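Long-range contacts in CCMAN5 (Cellulosimicrobium cellulans, PDB 2XSG), which hydrolyses alpha-mannosides as a bacterial family GH92 glycosidase, an activity that enables mannose-6-phosphate modification of lysosomal enzymes made in yeast: residues 79-87 and 147-156; 180-191 and 203-214. All coordinates share one frame; numbering follows the deposited sequence.

Contact 1. Residues 79-87 and 147-156; sequences LLVVPTSGS and HRYAFPAGST
Val81, Pro83 and Ser85 face His147, Tyr149, Phe151 and Ser155, and most of what passes between them is apolar packing against rings. Pro83 presses one edge of its pyrrolidine onto Tyr149: its CB stands 4.2 Å from the centroid of the Tyr149 ring and 26° off the normal, a CH-pi contact over the face. The same Pro83 CB lies 3.7 Å from Phe151 CZ, wedging the proline between two aromatics. Val81 holds CG1 anti to its backbone N (chi1 172°), which lays that methyl against both partners of the Tyr149-His147 hydrogen bond, 3.9 Å from Tyr149 OH.

Polar bonds fix the rings more than they join the segments. In that bond His147 ND1 and Tyr149 OH are 2.7 Å apart, tying neighbours on one side of strand 147-150, while His147 NE2 is bonded to His64. Across the contact Ser85 OG makes a weak bond to Ser155 OG at 3.4 Å and lies at the edge of the Phe151 ring; its stronger partner is Asn119. One water links Ser85 O to Thr156 N, accepting from the latter at 2.9 Å.

The axes of strands 80-84 and 147-150 run 9.3 Å apart at 15°, too distant for backbone pairing. They belong to two different antiparallel sheets packed face to face, as in the beta-sandwich N-terminal domain of GH92 enzymes.

Contact 2. Residues 180-191 and 203-214; sequences RADGTVELSGQV and YYTARTLQPATV
An antiparallel beta hairpin, strands 185-195 and 198-208, supplies most of this contact, and Tyr204 lies across it against Gly189. With CG between its backbone N and carbonyl carbon (chi1 70°), Tyr204 turns its ring over the partner strand: Gly189 N lies 3.3 Å above the ring plane, offset toward the rim, and the phenol is bonded to Ser174 O one strand further on. A beta carbon on Gly189 would stand only 3.2 Å from Tyr204 OH, so the ring fills the place of the missing side chain, the cross-strand pairing known as aromatic rescue of glycine. A serine in place of Tyr204 would probably uncover the Gly189 backbone and leave Ser174 O without its phenol partner.

Backbone bonds set the register. Leu187 and Ala206 form a hydrogen-bonded pair, Leu187 N reaching Ala206 O at 2.8 Å. On the face carrying Glu186 and Thr205, the two side chains meet at about a right angle, Thr205 OG1 donating to Glu186 OE2 at a modelled 2.5 Å that is doubtfully short; Arg263 of helix 259-270 forms a salt bridge to the same oxygen.

Beyond the regular pairing, Thr208 OG1 accepts from Val185 N at 3.1 Å, almost straight (175°), and donates to Gln210 O. Ala212 N then bonds Gly183 O at 3.1 Å as the chain leaves for the facing sheet of the sandwich, where Val214 CG1 meets Val185 CG1 at 4.2 Å. At the preceding turn, Asp182 OD1 accepts from Thr184 N (an Asx turn) and, by its syn lone pair, from Thr184 OG1. Arg180, bent at chi2 and chi3, grips that hydroxyl side-on with NE and NH2, while NH2 rests against Arg207 CB.

Overall arrangement
Both contacts lie in the N-terminal beta-sandwich, their centres about 16 Å apart, and they touch where Leu79 CD1 packs 3.7 Å from Tyr204 CG. Strands 144-150 and 198-208 flank strand 248-255 in one sheet, whereas strands 80-84 and 212-217 belong to the five-stranded sheet. Contact 1 therefore spans the two layers, mainly buried, through ring packing, with the polar links between its segments confined to the loop end. Contact 2 is chiefly pairing within one layer, rich in backbone bonds, and buries 890 Å² against 377 Å². It reaches the other layer where Val185 and Leu187 pack on residues 212-214 and Gly183 bonds Ala212; its turn at 180-183 and the loop at 209-211 are more exposed.

Contact 1. Residues 79-87 and 147-156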
loop_
_atom_site.group_PDB
_atom_site.type_symbol
_atom_site.label_atom_id
_atom_site.label_comp_id
_atom_site.label_asym_id
_atom_site.label_seq_id
_atom_site.Cartn_x
_atom_site.Cartn_y
_atom_site.Cartn_z
ATOM N N LEU A 79 13.312 -15.684 -5.147
ATOM C CA LEU A 79 12.989 -17.072 -5.435
ATOM C C LEU A 79 12.289 -17.196 -6.792
ATOM O O LEU A 79 11.069 -17.362 -6.854
ATOM C CB LEU A 79 12.147 -17.684 -4.316
ATOM C CG LEU A 79 12.331 -19.168 -3.967
ATOM C CD1 LEU A 79 11.853 -19.437 -2.536
ATOM C CD2 LEU A 79 11.601 -20.078 -4.959
ATOM N N LEU A 80 13.078 -17.113 -7.858
ATOM C CA LEU A 80 12.545 -17.156 -9.206
ATOM C C LEU A 80 12.493 -18.591 -9.692
ATOM O O LEU A 80 13.518 -19.279 -9.740
ATOM C CB LEU A 80 13.361 -16.259 -10.157
ATOM C CG LEU A 80 12.953 -16.221 -11.643
ATOM C CD1 LEU A 80 11.632 -15.484 -11.836
ATOM C CD2 LEU A 80 14.060 -15.571 -12.486
ATOM N N VAL A 81 11.290 -19.043 -10.030
ATOM C CA VAL A 81 11.078 -20.377 -10.600
ATOM C C VAL A 81 10.742 -20.269 -12.095
ATOM O O VAL A 81 9.742 -19.668 -12.463
ATOM C CB VAL A 81 9.955 -21.132 -9.852
ATOM C CG1 VAL A 81 9.579 -22.460 -10.579
ATOM C CG2 VAL A 81 10.335 -21.372 -8.356
ATOM N N VAL A 82 11.601 -20.848 -12.931
ATOM C CA VAL A 82 11.516 -20.734 -14.376
ATOM C C VAL A 82 11.339 -22.114 -15.022
ATOM O O VAL A 82 12.258 -22.946 -14.949
ATOM C CB VAL A 82 12.810 -20.088 -14.977
ATOM C CG1 VAL A 82 12.702 -19.959 -16.495
ATOM C CG2 VAL A 82 13.081 -18.726 -14.358
ATOM N N PRO A 83 10.186 -22.355 -15.681
ATOM C CA PRO A 83 10.004 -23.607 -16.415
ATOM C C PRO A 83 10.745 -23.575 -17.756
ATOM O O PRO A 83 10.753 -22.544 -18.438
ATOM C CB PRO A 83 8.489 -23.649 -16.645
ATOM C CG PRO A 83 8.104 -22.207 -16.761
ATOM C CD PRO A 83 8.992 -21.492 -15.776
ATOM N N THR A 84 11.371 -24.692 -18.119
ATOM C CA THR A 84 12.133 -24.769 -19.361
ATOM C C THR A 84 12.284 -26.209 -19.842
ATOM O O THR A 84 12.275 -27.144 -19.030
ATOM C CB THR A 84 13.517 -24.112 -19.213
ATOM O OG1 THR A 84 14.164 -24.077 -20.486
ATOM C CG2 THR A 84 14.394 -24.862 -18.197
ATOM N N SER A 85 12.403 -26.386 -21.159
ATOM C CA SER A 85 12.719 -27.699 -21.728
ATOM C C SER A 85 14.188 -27.754 -22.097
ATOM O O SER A 85 14.662 -28.752 -22.647
ATOM C CB SER A 85 11.851 -28.006 -22.950
ATOM O OG SER A 85 10.486 -27.969 -22.596
ATOM N N GLY A 86 14.904 -26.680 -21.788
ATOM C CA GLY A 86 16.344 -26.630 -22.020
ATOM C C GLY A 86 17.148 -27.351 -20.959
ATOM O O GLY A 86 16.594 -27.814 -19.956
ATOM N N SER A 87 18.461 -27.423 -21.205
ATOM C CA SER A 87 19.460 -28.040 -20.329
ATOM C C SER A 87 20.559 -27.031 -19.992
ATOM O O SER A 87 20.834 -26.117 -20.781
ATOM C CB SER A 87 20.124 -29.222 -21.052
ATOM O OG SER A 87 19.186 -30.262 -21.276
ATOM N N HIS A 147 2.455 -24.262 -7.820
ATOM C CA HIS A 147 2.670 -24.263 -9.266
ATOM C C HIS A 147 2.149 -25.566 -9.885
ATOM O O HIS A 147 2.366 -26.667 -9.331
ATOM C CB HIS A 147 4.161 -24.201 -9.581
ATOM C CG HIS A 147 4.872 -23.022 -8.994
ATOM N ND1 HIS A 147 5.577 -22.123 -9.768
ATOM C CD2 HIS A 147 5.023 -22.616 -7.711
ATOM C CE1 HIS A 147 6.106 -21.195 -8.991
ATOM N NE2 HIS A 147 5.788 -21.470 -7.739
ATOM N N ARG A 148 1.475 -25.429 -11.028
ATOM C CA ARG A 148 1.178 -26.562 -11.921
ATOM C C ARG A 148 1.564 -26.226 -13.366
ATOM O O ARG A 148 1.047 -25.251 -13.943
ATOM C CB ARG A 148 -0.308 -26.948 -11.853
ATOM C CG ARG A 148 -0.652 -28.188 -12.670
ATOM C CD ARG A 148 -2.064 -28.643 -12.400
ATOM N NE ARG A 148 -3.048 -27.582 -12.659
ATOM C CZ ARG A 148 -4.279 -27.595 -12.165
ATOM N NH1 ARG A 148 -4.659 -28.601 -11.373
ATOM N NH2 ARG A 148 -5.126 -26.607 -12.443
ATOM N N TYR A 149 2.459 -27.033 -13.941
ATOM C CA TYR A 149 2.977 -26.829 -15.300
ATOM C C TYR A 149 2.646 -27.992 -16.218
ATOM O O TYR A 149 2.746 -29.160 -15.817
ATOM C CB TYR A 149 4.507 -26.660 -15.276
ATOM C CG TYR A 149 4.964 -25.445 -14.530
ATOM C CD1 TYR A 149 5.460 -25.553 -13.237
ATOM C CD2 TYR A 149 4.897 -24.178 -15.115
ATOM C CE1 TYR A 149 5.881 -24.430 -12.538
ATOM C CE2 TYR A 149 5.307 -23.051 -14.419
ATOM C CZ TYR A 149 5.790 -23.181 -13.128
ATOM O OH TYR A 149 6.201 -22.075 -12.427
ATOM N N ALA A 150 2.253 -27.681 -17.447
ATOM C CA ALA A 150 2.112 -28.703 -18.495
ATOM C C ALA A 150 3.095 -28.452 -19.620
ATOM O O ALA A 150 2.977 -27.457 -20.323
ATOM C CB ALA A 150 0.662 -28.731 -19.044
ATOM N N PHE A 151 4.052 -29.357 -19.811
ATOM C CA PHE A 151 5.084 -29.210 -20.854
ATOM C C PHE A 151 4.696 -29.977 -22.117
ATOM O O PHE A 151 3.953 -30.945 -22.025
ATOM C CB PHE A 151 6.419 -29.760 -20.345
ATOM C CG PHE A 151 7.098 -28.885 -19.331
ATOM C CD1 PHE A 151 6.634 -28.825 -18.024
ATOM C CD2 PHE A 151 8.224 -28.143 -19.684
ATOM C CE1 PHE A 151 7.280 -28.026 -17.070
ATOM C CE2 PHE A 151 8.874 -27.345 -18.744
ATOM C CZ PHE A 151 8.398 -27.281 -17.437
ATOM N N PRO A 152 5.205 -29.569 -23.298
ATOM C CA PRO A 152 4.797 -30.343 -24.488
ATOM C C PRO A 152 5.238 -31.809 -24.393
ATOM O O PRO A 152 6.293 -32.118 -23.833
ATOM C CB PRO A 152 5.516 -29.628 -25.643
ATOM C CG PRO A 152 5.751 -28.212 -25.128
ATOM C CD PRO A 152 6.014 -28.382 -23.654
ATOM N N ALA A 153 4.433 -32.707 -24.937
ATOM C CA ALA A 153 4.814 -34.126 -24.975
ATOM C C ALA A 153 6.224 -34.309 -25.560
ATOM O O ALA A 153 6.598 -33.660 -26.533
ATOM C CB ALA A 153 3.794 -34.939 -25.752
ATOM N N GLY A 154 7.020 -35.174 -24.946
ATOM C CA GLY A 154 8.357 -35.412 -25.467
ATOM C C GLY A 154 9.413 -34.518 -24.858
ATOM O O GLY A 154 10.606 -34.807 -24.967
ATOM N N SER A 155 8.988 -33.429 -24.220
ATOM C CA SER A 155 9.916 -32.568 -23.488
ATOM C C SER A 155 10.563 -33.269 -22.303
ATOM O O SER A 155 9.949 -34.121 -21.687
ATOM C CB SER A 155 9.177 -31.358 -22.942
ATOM O OG SER A 155 8.740 -30.526 -23.985
ATOM N N THR A 156 11.798 -32.895 -21.984
ATOM C CA THR A 156 12.371 -33.134 -20.658
ATOM C C THR A 156 12.110 -31.880 -19.794
ATOM O O THR A 156 12.833 -30.878 -19.919
ATOM C CB THR A 156 13.894 -33.396 -20.724
ATOM O OG1 THR A 156 14.181 -34.438 -21.662
ATOM C CG2 THR A 156 14.449 -33.803 -19.348
HETATM O O HOH W 1 13.553 -31.124 -23.450
HETATM O O HOH W 2 15.083 -30.036 -19.437
#

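Contact 2. Residues 180-191 and 203-214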
loop_
_atom_site.group_PDB
_atom_site.type_symbol
_atom_site.label_atom_id
_atom_site.label_comp_id
_atom_site.label_asym_id
_atom_site.label_seq_id
_atom_site.Cartn_x
_atom_site.Cartn_y
_atom_site.Cartn_z
ATOM N N ARG A 180 13.850 -37.594 -1.370
ATOM C CA ARG A 180 13.119 -38.492 -0.475
ATOM C C ARG A 180 12.960 -39.871 -1.086
ATOM O O ARG A 180 13.322 -40.073 -2.249
ATOM C CB ARG A 180 11.755 -37.894 -0.123
ATOM C CG ARG A 180 11.841 -36.650 0.737
ATOM C CD ARG A 180 11.988 -35.382 -0.119
ATOM N NE ARG A 180 10.716 -35.019 -0.731
ATOM C CZ ARG A 180 9.752 -34.356 -0.098
ATOM N NH1 ARG A 180 9.927 -33.967 1.161
ATOM N NH2 ARG A 180 8.612 -34.088 -0.720
ATOM N N ALA A 181 12.397 -40.804 -0.317
ATOM C CA ALA A 181 12.165 -42.191 -0.762
ATOM C C ALA A 181 11.359 -42.312 -2.069
ATOM O O ALA A 181 11.682 -43.138 -2.916
ATOM C CB ALA A 181 11.502 -43.022 0.357
ATOM N N ASP A 182 10.329 -41.478 -2.239
ATOM C CA ASP A 182 9.523 -41.527 -3.457
ATOM C C ASP A 182 10.174 -40.819 -4.646
ATOM O O ASP A 182 9.586 -40.737 -5.725
ATOM C CB ASP A 182 8.105 -40.984 -3.225
ATOM C CG ASP A 182 8.083 -39.505 -2.887
ATOM O OD1 ASP A 182 9.134 -38.817 -2.993
ATOM O OD2 ASP A 182 6.998 -39.033 -2.514
ATOM N N GLY A 183 11.376 -40.288 -4.450
ATOM C CA GLY A 183 12.081 -39.632 -5.553
ATOM C C GLY A 183 11.833 -38.140 -5.714
ATOM O O GLY A 183 12.489 -37.490 -6.543
ATOM N N THR A 184 10.880 -37.589 -4.959
ATOM C CA THR A 184 10.646 -36.126 -4.990
ATOM C C THR A 184 11.770 -35.364 -4.272
ATOM O O THR A 184 12.484 -35.935 -3.439
ATOM C CB THR A 184 9.276 -35.693 -4.400
ATOM O OG1 THR A 184 9.179 -36.087 -3.024
ATOM C CG2 THR A 184 8.102 -36.252 -5.228
ATOM N N VAL A 185 11.926 -34.087 -4.620
ATOM C CA VAL A 185 12.993 -33.246 -4.089
ATOM C C VAL A 185 12.412 -32.118 -3.248
ATOM O O VAL A 185 11.376 -31.557 -3.576
ATOM C CB VAL A 185 13.909 -32.684 -5.205
ATOM C CG1 VAL A 185 14.969 -31.740 -4.633
ATOM C CG2 VAL A 185 14.599 -33.816 -5.935
ATOM N N GLU A 186 13.082 -31.849 -2.132
ATOM C CA GLU A 186 12.771 -30.727 -1.265
ATOM C C GLU A 186 14.024 -29.851 -1.207
ATOM O O GLU A 186 15.142 -30.372 -1.021
ATOM C CB GLU A 186 12.359 -31.198 0.137
ATOM C CG GLU A 186 11.788 -30.090 1.043
ATOM C CD GLU A 186 12.814 -29.507 2.007
ATOM O OE1 GLU A 186 13.934 -30.058 2.072
ATOM O OE2 GLU A 186 12.501 -28.500 2.699
ATOM N N LEU A 187 13.824 -28.554 -1.444
ATOM C CA LEU A 187 14.863 -27.529 -1.421
ATOM C C LEU A 187 14.552 -26.575 -0.280
ATOM O O LEU A 187 13.390 -26.239 -0.058
ATOM C CB LEU A 187 14.864 -26.730 -2.724
ATOM C CG LEU A 187 15.016 -27.431 -4.079
ATOM C CD1 LEU A 187 14.963 -26.429 -5.237
ATOM C CD2 LEU A 187 16.315 -28.227 -4.125
ATOM N N SER A 188 15.574 -26.133 0.445
ATOM C CA SER A 188 15.339 -25.202 1.547
ATOM C C SER A 188 16.561 -24.374 1.855
ATOM O O SER A 188 17.696 -24.784 1.555
ATOM C CB SER A 188 14.917 -25.963 2.814
ATOM O OG SER A 188 16.003 -26.734 3.302
ATOM N N GLY A 189 16.319 -23.218 2.478
ATOM C CA GLY A 189 17.373 -22.288 2.846
ATOM C C GLY A 189 16.819 -20.912 3.157
ATOM O O GLY A 189 15.675 -20.782 3.584
ATOM N N GLN A 190 17.634 -19.884 2.928
ATOM C CA GLN A 190 17.247 -18.516 3.238
ATOM C C GLN A 190 17.598 -17.596 2.088
ATOM O O GLN A 190 18.506 -17.882 1.285
ATOM C CB GLN A 190 17.940 -18.046 4.519
ATOM C CG GLN A 190 19.475 -17.921 4.414
ATOM C CD GLN A 190 19.924 -16.545 3.906
ATOM O OE1 GLN A 190 19.148 -15.587 3.906
ATOM N NE2 GLN A 190 21.172 -16.450 3.473
ATOM N N VAL A 191 16.868 -16.490 2.005
ATOM C CA VAL A 191 17.206 -15.425 1.090
ATOM C C VAL A 191 17.227 -14.139 1.897
ATOM O O VAL A 191 16.325 -13.888 2.692
ATOM C CB VAL A 191 16.226 -15.333 -0.124
ATOM C CG1 VAL A 191 16.384 -16.539 -1.038
ATOM C CG2 VAL A 191 14.779 -15.213 0.330
ATOM N N TYR A 203 12.981 -17.531 5.218
ATOM C CA TYR A 203 13.328 -18.938 5.013
ATOM C C TYR A 203 12.306 -19.580 4.093
ATOM O O TYR A 203 11.145 -19.151 4.044
ATOM C CB TYR A 203 13.440 -19.687 6.356
ATOM C CG TYR A 203 14.468 -19.054 7.253
ATOM C CD1 TYR A 203 14.111 -18.036 8.132
ATOM C CD2 TYR A 203 15.807 -19.427 7.186
ATOM C CE1 TYR A 203 15.039 -17.418 8.947
ATOM C CE2 TYR A 203 16.778 -18.794 8.003
ATOM C CZ TYR A 203 16.374 -17.797 8.881
ATOM O OH TYR A 203 17.291 -17.176 9.708
ATOM N N TYR A 204 12.737 -20.584 3.334
ATOM C CA TYR A 204 11.823 -21.222 2.386
ATOM C C TYR A 204 11.967 -22.754 2.395
ATOM O O TYR A 204 13.008 -23.285 2.742
ATOM C CB TYR A 204 12.025 -20.646 0.962
ATOM C CG TYR A 204 13.347 -21.078 0.369
ATOM C CD1 TYR A 204 13.435 -22.237 -0.403
ATOM C CD2 TYR A 204 14.523 -20.363 0.635
ATOM C CE1 TYR A 204 14.646 -22.661 -0.918
ATOM C CE2 TYR A 204 15.754 -20.789 0.131
ATOM C CZ TYR A 204 15.802 -21.940 -0.638
ATOM O OH TYR A 204 16.996 -22.373 -1.148
ATOM N N THR A 205 10.900 -23.444 1.992
ATOM C CA THR A 205 10.951 -24.852 1.625
ATOM C C THR A 205 10.156 -25.004 0.323
ATOM O O THR A 205 9.122 -24.366 0.156
ATOM C CB THR A 205 10.370 -25.779 2.738
ATOM O OG1 THR A 205 10.483 -27.147 2.323
ATOM C CG2 THR A 205 8.889 -25.470 2.997
ATOM N N ALA A 206 10.683 -25.785 -0.619
ATOM C CA ALA A 206 9.998 -26.029 -1.903
ATOM C C ALA A 206 10.133 -27.499 -2.208
ATOM O O ALA A 206 11.248 -28.020 -2.253
ATOM C CB ALA A 206 10.621 -25.187 -3.028
ATOM N N ARG A 207 9.013 -28.186 -2.372
ATOM C CA ARG A 207 9.057 -29.593 -2.744
ATOM C C ARG A 207 8.427 -29.767 -4.117
ATOM O O ARG A 207 7.496 -29.039 -4.465
ATOM C CB ARG A 207 8.310 -30.451 -1.718
ATOM C CG ARG A 207 6.795 -30.166 -1.641
ATOM C CD ARG A 207 6.109 -31.014 -0.561
ATOM N NE ARG A 207 4.693 -31.156 -0.869
ATOM C CZ ARG A 207 3.773 -31.659 -0.055
ATOM N NH1 ARG A 207 4.104 -32.075 1.164
ATOM N NH2 ARG A 207 2.516 -31.739 -0.455
ATOM N N THR A 208 8.948 -30.720 -4.893
ATOM C CA THR A 208 8.298 -31.149 -6.127
ATOM C C THR A 208 7.260 -32.196 -5.731
ATOM O O THR A 208 7.319 -32.762 -4.624
ATOM C CB THR A 208 9.295 -31.749 -7.157
ATOM O OG1 THR A 208 9.806 -32.990 -6.668
ATOM C CG2 THR A 208 10.467 -30.787 -7.435
ATOM N N LEU A 209 6.301 -32.424 -6.618
ATOM C CA LEU A 209 5.292 -33.440 -6.403
ATOM C C LEU A 209 5.542 -34.659 -7.297
ATOM O O LEU A 209 4.853 -35.675 -7.169
ATOM C CB LEU A 209 3.882 -32.860 -6.625
ATOM C CG LEU A 209 3.530 -31.658 -5.740
ATOM C CD1 LEU A 209 2.200 -31.059 -6.167
ATOM C CD2 LEU A 209 3.491 -32.046 -4.253
ATOM N N GLN A 210 6.525 -34.543 -8.191
ATOM C CA GLN A 210 6.976 -35.644 -9.058
ATOM C C GLN A 210 8.457 -35.889 -8.834
ATOM O O GLN A 210 9.140 -35.009 -8.283
ATOM C CB GLN A 210 6.698 -35.333 -10.541
ATOM C CG GLN A 210 5.221 -35.377 -10.907
ATOM C CD GLN A 210 4.462 -34.155 -10.413
ATOM O OE1 GLN A 210 3.284 -34.236 -10.055
ATOM N NE2 GLN A 210 5.137 -33.013 -10.388
ATOM N N PRO A 211 8.960 -37.099 -9.186
ATOM C CA PRO A 211 10.381 -37.370 -8.970
ATOM C C PRO A 211 11.249 -36.460 -9.839
ATOM O O PRO A 211 10.882 -36.124 -10.981
ATOM C CB PRO A 211 10.544 -38.836 -9.403
ATOM C CG PRO A 211 9.185 -39.433 -9.269
ATOM C CD PRO A 211 8.212 -38.324 -9.557
ATOM N N ALA A 212 12.386 -36.055 -9.287
ATOM C CA ALA A 212 13.281 -35.139 -9.982
ATOM C C ALA A 212 14.711 -35.415 -9.561
ATOM O O ALA A 212 14.941 -35.942 -8.476
ATOM C CB ALA A 212 12.898 -33.677 -9.675
ATOM N N THR A 213 15.667 -35.100 -10.435
ATOM C CA THR A 213 17.065 -35.050 -10.041
ATOM C C THR A 213 17.443 -33.573 -9.982
ATOM O O THR A 213 16.698 -32.716 -10.450
ATOM C CB THR A 213 18.013 -35.815 -11.003
ATOM O OG1 THR A 213 17.859 -35.310 -12.335
ATOM C CG2 THR A 213 17.747 -37.345 -10.960
ATOM N N VAL A 214 18.600 -33.268 -9.424
ATOM C CA VAL A 214 18.899 -31.874 -9.112
ATOM C C VAL A 214 20.399 -31.555 -9.118
ATOM O O VAL A 214 21.239 -32.385 -8.744
ATOM C CB VAL A 214 18.195 -31.465 -7.772
ATOM C CG1 VAL A 214 18.585 -32.411 -6.661
ATOM C CG2 VAL A 214 18.433 -29.984 -7.402
#